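Local coordinates for chloromuconate cycloisomerase (Rhodococcus opacus, PDB 4M0X), which belongs to the enolase superfamily, pairing an enolase-like N-terminal domain with a TIM-barrel-type domain that holds a manganese(II) ion, at residues L204-W209 with A234-K239; T219-P224 with L240-M245; W228-L233 with A260-V265. All blocks are in the same frame, centred on the assembly; numbering follows the deposited sequence.

Interaction 1 of 3, residues L204-W209 with A234-K239; sequences LEAHRW and ARLRDK
His207 meets Leu236 where helices 203-215 and 230-239 run nearly parallel, their short axes 10.9 Å apart at closest approach and 10° from alignment. The imidazole reaches across the gap because CG lies anti to its own carbonyl carbon, chi1 -78°, which lets the ring extend toward the second helix. Leu236 answers with one branch: CD2 sits over the centre of one ring face, 3.6 Å from the centroid of the His207 ring, almost on the ring normal. This is a CH-pi contact, made by a methyl group above the pi face. Both methyls of Leu236 also touch the first helix itself, where CD1 lies 4.0 Å from Ala206 CB and CD2 only slightly farther from the same carbon. One branch of the leucine thus serves both the ring and the small side chain beside it. Lys239, one turn after Leu236, comes in at the ring edge, with its CG 4.1 Å from His207 CE1, close to the ring plane and crossing the histidine at about a right angle. The carbonyl of Arg235 also lies near that plane, at the same carbon. The charged ends serve other partners: Arg235 NH1 pairs with Glu203 of the same chain, and Lys239 NZ bonds to the backbone oxygen of Arg237 in a second subunit. The contact is therefore mainly apolar, with a carbonyl near the ring edge. A partly exposed histidine contributes its flat face as an apolar surface, the lysine lends its CG, and Arg235 takes part mainly through its backbone oxygen.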
loop_
_atom_site.group_PDB
_atom_site.type_symbol
_atom_site.label_atom_id
_atom_site.label_comp_id
_atom_site.label_asym_id
_atom_site.label_seq_id
_atom_site.Cartn_x
_atom_site.Cartn_y
_atom_site.Cartn_z
ATOM N N LEU A 204 -10.063 -16.717 14.758
ATOM C CA LEU A 204 -10.108 -18.181 14.496
ATOM C C LEU A 204 -11.531 -18.787 14.435
ATOM O O LEU A 204 -11.852 -19.546 13.519
ATOM C CB LEU A 204 -9.263 -18.964 15.514
ATOM C CG LEU A 204 -7.840 -19.396 15.166
ATOM C CD1 LEU A 204 -7.141 -18.361 14.318
ATOM C CD2 LEU A 204 -7.033 -19.615 16.426
ATOM N N GLU A 205 -12.363 -18.429 15.414
ATOM C CA GLU A 205 -13.704 -18.959 15.545
ATOM C C GLU A 205 -14.528 -18.446 14.371
ATOM O O GLU A 205 -15.352 -19.169 13.777
ATOM C CB GLU A 205 -14.335 -18.497 16.867
ATOM C CG GLU A 205 -13.856 -19.212 18.123
ATOM C CD GLU A 205 -14.387 -18.566 19.385
ATOM O OE1 GLU A 205 -14.387 -17.311 19.455
ATOM O OE2 GLU A 205 -14.807 -19.294 20.320
ATOM N N ALA A 206 -14.305 -17.183 14.025
ATOM C CA ALA A 206 -15.100 -16.578 12.980
ATOM C C ALA A 206 -14.877 -17.345 11.685
ATOM O O ALA A 206 -15.826 -17.686 11.007
ATOM C CB ALA A 206 -14.739 -15.116 12.834
ATOM N N HIS A 207 -13.618 -17.653 11.375
ATOM C CA HIS A 207 -13.263 -18.265 10.104
ATOM C C HIS A 207 -13.644 -19.738 10.083
ATOM O O HIS A 207 -13.824 -20.306 9.024
ATOM C CB HIS A 207 -11.751 -18.147 9.848
ATOM C CG HIS A 207 -11.286 -16.795 9.382
ATOM N ND1 HIS A 207 -11.144 -16.477 8.050
ATOM C CD2 HIS A 207 -10.861 -15.706 10.071
ATOM C CE1 HIS A 207 -10.686 -15.243 7.939
ATOM N NE2 HIS A 207 -10.505 -14.755 9.149
ATOM N N ARG A 208 -13.719 -20.359 11.254
ATOM C CA ARG A 208 -14.126 -21.754 11.378
ATOM C C ARG A 208 -15.623 -21.896 11.117
ATOM O O ARG A 208 -16.040 -22.765 10.330
ATOM C CB ARG A 208 -13.754 -22.305 12.774
ATOM C CG ARG A 208 -14.515 -23.554 13.263
ATOM C CD ARG A 208 -13.845 -24.876 12.874
ATOM N NE ARG A 208 -14.096 -25.970 13.828
ATOM C CZ ARG A 208 -13.539 -26.074 15.044
ATOM N NH1 ARG A 208 -12.708 -25.140 15.503
ATOM N NH2 ARG A 208 -13.814 -27.112 15.821
ATOM N N TRP A 209 -16.432 -21.048 11.763
ATOM C CA TRP A 209 -17.864 -21.324 11.836
ATOM C C TRP A 209 -18.698 -20.592 10.854
ATOM O O TRP A 209 -19.675 -21.118 10.365
ATOM C CB TRP A 209 -18.405 -21.151 13.247
ATOM C CG TRP A 209 -17.893 -22.195 14.181
ATOM C CD1 TRP A 209 -16.988 -22.029 15.186
ATOM C CD2 TRP A 209 -18.250 -23.579 14.183
ATOM N NE1 TRP A 209 -16.759 -23.243 15.825
ATOM C CE2 TRP A 209 -17.523 -24.204 15.224
ATOM C CE3 TRP A 209 -19.111 -24.359 13.399
ATOM C CZ2 TRP A 209 -17.632 -25.571 15.496
ATOM C CZ3 TRP A 209 -19.218 -25.729 13.679
ATOM C CH2 TRP A 209 -18.487 -26.313 14.718
ATOM N N ALA A 234 -11.649 -7.043 7.688
ATOM C CA ALA A 234 -11.273 -7.021 6.287
ATOM C C ALA A 234 -10.850 -8.361 5.747
ATOM O O ALA A 234 -11.192 -8.647 4.601
ATOM C CB ALA A 234 -10.189 -5.994 5.997
ATOM N N ARG A 235 -10.104 -9.155 6.520
ATOM C CA ARG A 235 -9.700 -10.487 6.076
ATOM C C ARG A 235 -10.944 -11.358 5.934
ATOM O O ARG A 235 -10.992 -12.196 5.020
ATOM C CB ARG A 235 -8.766 -11.204 7.049
ATOM C CG ARG A 235 -7.295 -10.869 6.941
ATOM C CD ARG A 235 -6.565 -11.323 8.205
ATOM N NE ARG A 235 -5.612 -10.316 8.692
ATOM C CZ ARG A 235 -5.565 -9.818 9.944
ATOM N NH1 ARG A 235 -6.428 -10.227 10.878
ATOM N NH2 ARG A 235 -4.640 -8.895 10.278
ATOM N N LEU A 236 -11.925 -11.181 6.832
ATOM C CA LEU A 236 -13.149 -11.969 6.823
ATOM C C LEU A 236 -13.981 -11.628 5.599
ATOM O O LEU A 236 -14.510 -12.537 4.907
ATOM C CB LEU A 236 -13.992 -11.709 8.062
ATOM C CG LEU A 236 -13.899 -12.626 9.268
ATOM C CD1 LEU A 236 -15.020 -12.202 10.168
ATOM C CD2 LEU A 236 -14.074 -14.099 8.967
ATOM N N ARG A 237 -14.083 -10.319 5.331
ATOM C CA ARG A 237 -14.866 -9.840 4.209
ATOM C C ARG A 237 -14.329 -10.477 2.939
ATOM O O ARG A 237 -15.114 -10.827 2.063
ATOM C CB ARG A 237 -14.855 -8.323 4.128
ATOM C CG ARG A 237 -15.706 -7.798 3.009
ATOM C CD ARG A 237 -15.375 -6.373 2.617
ATOM N NE ARG A 237 -16.360 -5.959 1.613
ATOM C CZ ARG A 237 -16.625 -4.714 1.203
ATOM N NH1 ARG A 237 -15.962 -3.651 1.681
ATOM N NH2 ARG A 237 -17.578 -4.536 0.295
ATOM N N ASP A 238 -13.009 -10.681 2.864
ATOM C CA ASP A 238 -12.400 -11.377 1.721
ATOM C C ASP A 238 -12.638 -12.900 1.708
ATOM O O ASP A 238 -12.959 -13.456 0.681
ATOM C CB ASP A 238 -10.889 -11.099 1.591
ATOM C CG ASP A 238 -10.564 -9.619 1.371
ATOM O OD1 ASP A 238 -11.372 -8.900 0.733
ATOM O OD2 ASP A 238 -9.483 -9.164 1.833
ATOM N N LYS A 239 -12.454 -13.593 2.814
ATOM C CA LYS A 239 -12.547 -15.022 2.720
ATOM C C LYS A 239 -13.991 -15.462 2.473
ATOM O O LYS A 239 -14.229 -16.361 1.689
ATOM C CB LYS A 239 -11.986 -15.674 3.966
ATOM C CG LYS A 239 -10.474 -15.827 3.906
ATOM C CD LYS A 239 -10.041 -17.255 3.575
ATOM C CE LYS A 239 -8.524 -17.405 3.613
ATOM N NZ LYS A 239 -7.830 -16.793 4.800
#

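Interaction 2 of 3, residues T219-P224 with L240-M245. With MN (manganese (II) ion), chain C.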
loop_
_atom_site.group_PDB
_atom_site.type_symbol
_atom_site.label_atom_id
_atom_site.label_comp_id
_atom_site.label_asym_id
_atom_site.label_seq_id
_atom_site.Cartn_x
_atom_site.Cartn_y
_atom_site.Cartn_z
ATOM N N THR A 219 -26.841 -15.634 5.943
ATOM C CA THR A 219 -26.799 -14.750 4.817
ATOM C C THR A 219 -25.955 -13.491 5.023
ATOM O O THR A 219 -25.470 -12.867 4.042
ATOM C CB THR A 219 -28.231 -14.476 4.381
ATOM O OG1 THR A 219 -28.311 -14.925 3.052
ATOM C CG2 THR A 219 -28.623 -13.005 4.409
ATOM N N VAL A 220 -25.776 -13.145 6.297
ATOM C CA VAL A 220 -25.019 -11.974 6.677
ATOM C C VAL A 220 -24.369 -12.277 8.010
ATOM O O VAL A 220 -24.935 -13.009 8.839
ATOM C CB VAL A 220 -25.928 -10.711 6.800
ATOM C CG1 VAL A 220 -25.156 -9.533 7.394
ATOM C CG2 VAL A 220 -26.525 -10.302 5.450
ATOM N N ALA A 221 -23.184 -11.724 8.227
ATOM C CA ALA A 221 -22.570 -11.875 9.524
ATOM C C ALA A 221 -22.429 -10.507 10.153
ATOM O O ALA A 221 -21.710 -9.646 9.653
ATOM C CB ALA A 221 -21.234 -12.571 9.418
ATOM N N GLU A 222 -23.144 -10.310 11.247
ATOM C CA GLU A 222 -23.069 -9.072 11.943
ATOM C C GLU A 222 -21.924 -9.151 12.936
ATOM O O GLU A 222 -21.706 -10.185 13.533
ATOM C CB GLU A 222 -24.396 -8.757 12.640
ATOM C CG GLU A 222 -24.552 -7.261 12.897
ATOM C CD GLU A 222 -25.702 -6.891 13.810
ATOM O OE1 GLU A 222 -26.759 -7.567 13.722
ATOM O OE2 GLU A 222 -25.539 -5.909 14.581
ATOM N N GLN A 223 -21.186 -8.048 13.082
ATOM C CA GLN A 223 -20.088 -7.913 14.024
ATOM C C GLN A 223 -19.592 -9.227 14.572
ATOM O O GLN A 223 -19.870 -9.561 15.719
ATOM C CB GLN A 223 -20.508 -7.042 15.198
ATOM C CG GLN A 223 -19.311 -6.523 15.988
ATOM C CD GLN A 223 -18.518 -5.540 15.180
ATOM O OE1 GLN A 223 -19.077 -4.591 14.616
ATOM N NE2 GLN A 223 -17.214 -5.770 15.087
ATOM N N PRO A 224 -18.861 -10.005 13.765
ATOM C CA PRO A 224 -18.485 -11.306 14.358
ATOM C C PRO A 224 -17.311 -11.203 15.352
ATOM O O PRO A 224 -17.308 -11.866 16.387
ATOM C CB PRO A 224 -18.116 -12.155 13.147
ATOM C CG PRO A 224 -17.760 -11.170 12.091
ATOM C CD PRO A 224 -18.521 -9.900 12.338
ATOM N N LEU A 240 -14.942 -14.768 3.097
ATOM C CA LEU A 240 -16.325 -15.176 3.186
ATOM C C LEU A 240 -17.170 -14.992 1.937
ATOM O O LEU A 240 -17.046 -13.998 1.228
ATOM C CB LEU A 240 -16.970 -14.426 4.333
ATOM C CG LEU A 240 -16.960 -15.141 5.678
ATOM C CD1 LEU A 240 -15.592 -15.696 6.036
ATOM C CD2 LEU A 240 -17.447 -14.170 6.736
ATOM N N SER A 241 -18.051 -15.964 1.699
ATOM C CA SER A 241 -18.974 -15.951 0.577
ATOM C C SER A 241 -20.191 -15.086 0.917
ATOM O O SER A 241 -21.078 -14.887 0.086
ATOM C CB SER A 241 -19.436 -17.376 0.289
ATOM O OG SER A 241 -20.020 -17.988 1.452
ATOM N N ILE A 242 -20.245 -14.580 2.143
ATOM C CA ILE A 242 -21.386 -13.787 2.586
ATOM C C ILE A 242 -20.861 -12.475 3.120
ATOM O O ILE A 242 -19.724 -12.404 3.558
ATOM C CB ILE A 242 -22.235 -14.504 3.679
ATOM C CG1 ILE A 242 -21.343 -15.030 4.806
ATOM C CG2 ILE A 242 -23.097 -15.614 3.075
ATOM C CD1 ILE A 242 -22.106 -15.356 6.060
ATOM N N PRO A 243 -21.678 -11.420 3.069
ATOM C CA PRO A 243 -21.179 -10.130 3.565
ATOM C C PRO A 243 -21.091 -10.000 5.079
ATOM O O PRO A 243 -21.765 -10.709 5.829
ATOM C CB PRO A 243 -22.191 -9.120 3.008
ATOM C CG PRO A 243 -23.428 -9.909 2.746
ATOM C CD PRO A 243 -22.957 -11.288 2.344
ATOM N N ILE A 244 -20.284 -9.037 5.503
ATOM C CA ILE A 244 -20.035 -8.706 6.896
ATOM C C ILE A 244 -20.625 -7.321 7.201
ATOM O O ILE A 244 -20.324 -6.330 6.506
ATOM C CB ILE A 244 -18.506 -8.626 7.134
ATOM C CG1 ILE A 244 -17.826 -9.917 6.721
ATOM C CG2 ILE A 244 -18.156 -8.288 8.575
ATOM C CD1 ILE A 244 -18.297 -11.107 7.520
ATOM N N MET A 245 -21.404 -7.235 8.272
ATOM C CA MET A 245 -21.952 -5.971 8.723
ATOM C C MET A 245 -21.312 -5.436 10.008
ATOM O O MET A 245 -21.208 -6.135 11.008
ATOM C CB MET A 245 -23.427 -6.158 8.931
ATOM C CG MET A 245 -24.185 -4.984 9.506
ATOM S SD MET A 245 -25.903 -5.139 8.976
ATOM C CE MET A 245 -26.472 -6.625 9.795
HETATM MN MN MN C . -25.678 -6.142 16.715
HETATM O O HOH W 1 -24.925 -5.951 19.084
HETATM O O HOH W 2 -23.507 -6.614 16.766
#
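Ala221 and Ile244 pair as neighbours in a parallel sheet, and Glu222 and Met245 repeat the pairing one residue on. Three backbone bonds hold the register: Ala221 N to Pro243 O at 3.0 Å, Met245 N to Ala221 O at 2.8 Å and Gln223 N to Met245 O at 2.8 Å. Ala221 therefore uses both its N-H and its carbonyl on this neighbour, bonding to Pro243 and Met245, the residues that flank Ile244.

Side chains then sort by face. On one, Ile244 brings CD1 to 3.8 Å from Ala221 CB, while its CG2 branch meets the ring of Pro224 at CD, the two side chains crossing at about a right angle. On the other, Met245 starts extended, chi1 175°, and bends at its last torsion, bringing CE alongside Glu222 CG at 3.7 Å and also against Val220 CG1. The thioether methyl so lies against the aliphatic stem of the glutamate.

Beyond that stem, Glu222 runs out extended and binds the manganese(II) ion through OE2 at 2.1 Å. Two waters lie at the metal, and Asp196 and Asp247 complete its protein ligands. OE1 is held by a salt bridge to Lys165, so the two carboxylate oxygens are secured separately. Gln223, next in the chain, ties its amide to Ile225, Ser249 and the backbone N of Asp247.

Strand 220-222 also bonds on its other edge to strand 192-196, whose Ile194 packs on Glu222 and Met245. Outside the sheet, Pro224 rests on Leu233 and Leu236 of helix 230-239 and on Leu210 of helix 203-215. Strand 220-222, helix 230-239 and strand 244-246 form one beta-alpha-beta unit of the barrel, and this contact joins its two strands.

Interaction 3 of 3, residues W228-L233 with A260-V265; sequences WNTDGL and ADAGAV
Thr230 and Leu233, one turn apart at the start of helix 230-239, face the residues that close helix 253-262. The contact is mainly apolar. Thr230 turns its methyl across, CG2 being anti to the backbone N (chi1 -64° for OG1), and this single carbon touches two alanines, lying 3.8 Å from Ala262 CB and likewise from Ala264 CB. Leu233 packs deeper: its CG lies 4.0 Å from Val265 CG1, the two side chains side by side and pointing the same way, and its CB is 4.2 Å from Ala264 CB.

Methyl and methylene groups also rest against backbone oxygens. Ala264 CB lies 3.5 Å from Thr230 O, and Leu233 CB lies close to the carbonyl oxygen of Ala264, consistent with the close approach of the backbones, Leu233 CA and Ala264 CA being 5.3 Å apart.

Polar bonds serve the helix ends rather than the contact. Asn229 is the N-cap of helix 230-239: OD1 accepts from Gly232 N at 2.6 Å, with the donor lying above the carbonyl plane. Its ND2 makes a weak bond to Glu203.

Helix 253-262 ends in a Schellman motif with Gly263, at phi 67°, as the C-prime residue; the chain then turns back toward Leu233, and Val265 packs on Ile244 and Ala246 of strand 244-246. The arrangement is that of neighbouring outer helices in a beta/alpha barrel, where the start of one helix lies against the turn that leads from the next helix back to the sheet.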
loop_
_atom_site.group_PDB
_atom_site.type_symbol
_atom_site.label_atom_id
_atom_site.label_comp_id
_atom_site.label_asym_id
_atom_site.label_seq_id
_atom_site.Cartn_x
_atom_site.Cartn_y
_atom_site.Cartn_z
ATOM N N TRP A 228 -12.785 -3.218 17.338
ATOM C CA TRP A 228 -11.595 -2.476 16.958
ATOM C C TRP A 228 -10.779 -3.252 15.904
ATOM O O TRP A 228 -9.780 -2.721 15.381
ATOM C CB TRP A 228 -10.742 -2.212 18.212
ATOM C CG TRP A 228 -10.569 -3.459 19.024
ATOM C CD1 TRP A 228 -11.265 -3.815 20.141
ATOM C CD2 TRP A 228 -9.690 -4.553 18.725
ATOM N NE1 TRP A 228 -10.846 -5.046 20.577
ATOM C CE2 TRP A 228 -9.880 -5.520 19.726
ATOM C CE3 TRP A 228 -8.733 -4.786 17.720
ATOM C CZ2 TRP A 228 -9.166 -6.721 19.746
ATOM C CZ3 TRP A 228 -8.027 -5.964 17.734
ATOM C CH2 TRP A 228 -8.249 -6.925 18.737
ATOM N N ASN A 229 -11.176 -4.504 15.611
ATOM C CA ASN A 229 -10.385 -5.343 14.709
ATOM C C ASN A 229 -10.767 -5.167 13.236
ATOM O O ASN A 229 -11.351 -6.067 12.595
ATOM C CB ASN A 229 -10.376 -6.803 15.165
ATOM C CG ASN A 229 -9.266 -7.611 14.526
ATOM O OD1 ASN A 229 -8.836 -7.315 13.434
ATOM N ND2 ASN A 229 -8.822 -8.653 15.193
ATOM N N THR A 230 -10.423 -3.981 12.730
ATOM C CA THR A 230 -10.682 -3.551 11.375
ATOM C C THR A 230 -10.028 -4.510 10.417
ATOM O O THR A 230 -10.662 -4.960 9.447
ATOM C CB THR A 230 -10.085 -2.160 11.119
ATOM O OG1 THR A 230 -10.738 -1.208 11.953
ATOM C CG2 THR A 230 -10.285 -1.747 9.714
ATOM N N ASP A 231 -8.760 -4.827 10.667
ATOM C CA ASP A 231 -8.048 -5.751 9.780
ATOM C C ASP A 231 -8.712 -7.126 9.702
ATOM O O ASP A 231 -8.806 -7.720 8.625
ATOM C CB ASP A 231 -6.613 -5.900 10.229
ATOM C CG ASP A 231 -5.835 -4.627 10.055
ATOM O OD1 ASP A 231 -6.266 -3.716 9.302
ATOM O OD2 ASP A 231 -4.769 -4.539 10.687
ATOM N N GLY A 232 -9.162 -7.613 10.856
ATOM C CA GLY A 232 -9.669 -8.943 10.944
ATOM C C GLY A 232 -10.968 -8.968 10.198
ATOM O O GLY A 232 -11.285 -9.946 9.493
ATOM N N LEU A 233 -11.720 -7.878 10.351
ATOM C CA LEU A 233 -12.958 -7.716 9.617
ATOM C C LEU A 233 -12.677 -7.760 8.126
ATOM O O LEU A 233 -13.372 -8.450 7.399
ATOM C CB LEU A 233 -13.580 -6.392 9.973
ATOM C CG LEU A 233 -14.774 -6.243 10.906
ATOM C CD1 LEU A 233 -15.275 -7.543 11.544
ATOM C CD2 LEU A 233 -14.456 -5.117 11.899
ATOM N N ALA A 260 -15.175 2.145 5.684
ATOM C CA ALA A 260 -15.480 2.198 4.273
ATOM C C ALA A 260 -14.210 1.997 3.454
ATOM O O ALA A 260 -14.180 1.232 2.493
ATOM C CB ALA A 260 -16.177 3.510 3.897
ATOM N N ASP A 261 -13.136 2.639 3.857
ATOM C CA ASP A 261 -12.034 2.729 2.944
ATOM C C ASP A 261 -10.880 1.851 3.320
ATOM O O ASP A 261 -9.910 1.751 2.582
ATOM C CB ASP A 261 -11.569 4.162 2.880
ATOM C CG ASP A 261 -10.585 4.469 3.935
ATOM O OD1 ASP A 261 -10.936 4.222 5.111
ATOM O OD2 ASP A 261 -9.466 4.913 3.581
ATOM N N ALA A 262 -10.950 1.273 4.506
ATOM C CA ALA A 262 -10.124 0.132 4.805
ATOM C C ALA A 262 -10.819 -1.066 4.165
ATOM O O ALA A 262 -10.258 -2.131 4.115
ATOM C CB ALA A 262 -9.974 -0.051 6.297
ATOM N N GLY A 263 -12.034 -0.878 3.651
ATOM C CA GLY A 263 -12.690 -1.909 2.849
ATOM C C GLY A 263 -13.004 -3.080 3.746
ATOM O O GLY A 263 -13.076 -4.218 3.301
ATOM N N ALA A 264 -13.234 -2.759 5.017
ATOM C CA ALA A 264 -13.380 -3.742 6.084
ATOM C C ALA A 264 -14.764 -4.396 6.273
ATOM O O ALA A 264 -14.865 -5.388 6.996
ATOM C CB ALA A 264 -12.899 -3.146 7.414
ATOM N N VAL A 265 -15.817 -3.856 5.669
ATOM C CA VAL A 265 -17.130 -4.461 5.825
ATOM C C VAL A 265 -18.036 -4.270 4.609
ATOM O O VAL A 265 -17.772 -3.443 3.749
ATOM C CB VAL A 265 -17.881 -3.952 7.100
ATOM C CG1 VAL A 265 -17.333 -4.560 8.391
ATOM C CG2 VAL A 265 -17.909 -2.439 7.168
#

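All three contacts belong to one sector of the barrel domain, and helix 230-239 ties them together: interactions 1 and 3 hold its later and earlier turns against the helices before and after it in the chain, while interaction 2 joins the strands that flank it in the chain. Interaction 2 is the core contact, built from main-chain bonds and leading to the metal site; interaction 3 is also largely buried but relies on small apolar groups, and interaction 1 lies nearer the surface, using a ring face and the stem of a lysine. They meet directly: Leu233 CD1 touches Ile244, and Arg237 reaches the turn at Gly263 through a weak hydrogen bond.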